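Local coordinates for protein sqt1 (Chaetomium thermophilum, PDB 4ZN4) that probably acts as a WD-repeat beta-propeller chaperone in ribosome biogenesis, capturing a nascent ribosomal protein as it is being translated, at residues 407-412 against 464-469. Sequence-based numbering, arbitrary orientation.
Sequences TSRSFA and AGPGTL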
loop_
_atom_site.group_PDB
_atom_site.type_symbol
_atom_site.label_atom_id
_atom_site.label_comp_id
_atom_site.label_asym_id
_atom_site.label_seq_id
_atom_site.Cartn_x
_atom_site.Cartn_y
_atom_site.Cartn_z
ATOM N N THR A 407 0.752 -19.155 -7.075
ATOM C CA THR A 407 2.063 -19.116 -6.427
ATOM C C THR A 407 2.666 -20.509 -6.181
ATOM O O THR A 407 3.892 -20.650 -6.024
ATOM C CB THR A 407 1.990 -18.375 -5.084
ATOM O OG1 THR A 407 1.106 -19.093 -4.210
ATOM C CG2 THR A 407 1.460 -16.897 -5.251
ATOM N N SER A 408 1.825 -21.537 -6.102
ATOM C CA SER A 408 2.349 -22.867 -5.851
ATOM C C SER A 408 2.582 -23.639 -7.156
ATOM O O SER A 408 2.878 -24.844 -7.131
ATOM C CB SER A 408 1.407 -23.670 -4.952
ATOM O OG SER A 408 0.173 -23.879 -5.611
ATOM N N ARG A 409 2.398 -22.969 -8.292
ATOM C CA ARG A 409 2.595 -23.624 -9.588
ATOM C C ARG A 409 3.590 -22.859 -10.442
ATOM O O ARG A 409 3.339 -22.607 -11.622
ATOM C CB ARG A 409 1.256 -23.754 -10.330
ATOM C CG ARG A 409 0.255 -24.614 -9.553
ATOM C CD ARG A 409 -0.902 -25.097 -10.455
ATOM N NE ARG A 409 -1.596 -23.975 -11.070
ATOM C CZ ARG A 409 -1.535 -23.664 -12.363
ATOM N NH1 ARG A 409 -2.213 -22.613 -12.808
ATOM N NH2 ARG A 409 -0.810 -24.393 -13.219
ATOM N N SER A 410 4.729 -22.520 -9.832
ATOM C CA SER A 410 5.764 -21.686 -10.455
ATOM C C SER A 410 5.166 -20.407 -11.039
ATOM O O SER A 410 5.619 -19.915 -12.070
ATOM C CB SER A 410 6.510 -22.485 -11.550
ATOM O OG SER A 410 7.625 -21.773 -12.081
ATOM N N PHE A 411 4.159 -19.856 -10.358
ATOM C CA PHE A 411 3.525 -18.609 -10.789
ATOM C C PHE A 411 3.009 -18.710 -12.225
ATOM O O PHE A 411 3.078 -17.762 -12.997
ATOM C CB PHE A 411 4.501 -17.420 -10.595
ATOM C CG PHE A 411 4.769 -17.123 -9.129
ATOM C CD1 PHE A 411 5.663 -17.898 -8.406
ATOM C CD2 PHE A 411 4.086 -16.105 -8.472
ATOM C CE1 PHE A 411 5.912 -17.640 -7.038
ATOM C CE2 PHE A 411 4.315 -15.847 -7.102
ATOM C CZ PHE A 411 5.223 -16.626 -6.391
ATOM N N ALA A 412 2.501 -19.892 -12.571
ATOM C CA ALA A 412 1.717 -20.053 -13.793
ATOM C C ALA A 412 0.595 -19.002 -13.827
ATOM O O ALA A 412 0.078 -18.578 -12.766
ATOM C CB ALA A 412 1.159 -21.470 -13.873
ATOM N N ALA A 464 -6.467 -22.934 -13.409
ATOM C CA ALA A 464 -5.921 -23.375 -12.135
ATOM C C ALA A 464 -5.185 -24.688 -12.339
ATOM O O ALA A 464 -5.023 -25.150 -13.477
ATOM C CB ALA A 464 -7.039 -23.537 -11.088
ATOM N N GLY A 465 -4.716 -25.279 -11.243
ATOM C CA GLY A 465 -4.030 -26.552 -11.333
ATOM C C GLY A 465 -4.021 -27.226 -9.981
ATOM O O GLY A 465 -4.654 -26.730 -9.035
ATOM N N PRO A 466 -3.280 -28.340 -9.866
ATOM C CA PRO A 466 -3.260 -29.073 -8.588
ATOM C C PRO A 466 -2.917 -28.192 -7.386
ATOM O O PRO A 466 -1.926 -27.446 -7.407
ATOM C CB PRO A 466 -2.190 -30.153 -8.821
ATOM C CG PRO A 466 -2.215 -30.367 -10.356
ATOM C CD PRO A 466 -2.455 -28.982 -10.910
ATOM N N GLY A 467 -3.744 -28.284 -6.346
ATOM C CA GLY A 467 -3.551 -27.490 -5.145
ATOM C C GLY A 467 -4.001 -26.027 -5.202
ATOM O O GLY A 467 -3.871 -25.307 -4.204
ATOM N N THR A 468 -4.535 -25.568 -6.337
ATOM C CA THR A 468 -4.974 -24.160 -6.429
ATOM C C THR A 468 -6.447 -23.999 -6.843
ATOM O O THR A 468 -6.880 -22.935 -7.266
ATOM C CB THR A 468 -4.092 -23.351 -7.401
ATOM O OG1 THR A 468 -4.404 -23.709 -8.751
ATOM C CG2 THR A 468 -2.622 -23.616 -7.129
ATOM N N LEU A 469 -7.201 -25.089 -6.779
ATOM C CA LEU A 469 -8.634 -25.026 -7.002
ATOM C C LEU A 469 -9.286 -24.496 -5.738
ATOM O O LEU A 469 -8.795 -24.759 -4.640
ATOM C CB LEU A 469 -9.211 -26.401 -7.367
ATOM C CG LEU A 469 -8.814 -26.858 -8.771
ATOM C CD1 LEU A 469 -9.016 -28.360 -8.979
ATOM C CD2 LEU A 469 -9.586 -26.047 -9.808
HETATM O O HOH W 1 0.791 -26.833 -6.726
HETATM O O HOH W 2 -1.335 -24.755 -3.429
#
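Arg409 and Ser408 pack against Gly465 and Thr468 in a loop-to-loop surface contact between adjacent blades of the beta-propeller, joined by van der Waals touching and two water bridges, with no direct hydrogen bond across it. Segment 407-412 links the two outer strands 402-406 and 412-417 of one blade; 464-469 belongs to the long loop between strands 453-458 and 491-496 of the next. A type II beta turn, Gly465 to Thr468, closed by Thr468 N to Gly465 O, presents its backbone to the arginine. Arg409 CD lies 3.6 Å from Gly465 CA, where a CB on that residue would stand, so the glycine permits the close approach. Beyond CD, the bend at chi3 (-57°) turns the guanidinium so that one face lies over the Ala464-Gly465 peptide, Ala464 C standing 3.5 Å above the plane and toward its rim. Thr468 crosses the arginine at about a right angle: its CG2 lies 3.9 Å from Arg409 CG and 3.2 Å from Ser408 OG. Thr468 OG1 also accepts the Gly465 N-H at 3.0 Å (158°), and is hydrogen-bonded to Asp406 OD2, the same oxygen that forms a salt bridge with Arg409 NH1. Toward the turn's tip, one water donates to both Ser408 O and Pro466 O, and a second joins Ser408 OG to Gly467 O, 2.7 Å from the latter. With an alanine at Arg409, Asp406 would probably lose this cationic mate, and a gap would be likely to open beside the Gly465 backbone. The chemistry thus implies an indirect polar link between blades: Asp406 holds the arginine and the threonine together, while water serves Pro466 O and Gly467 O.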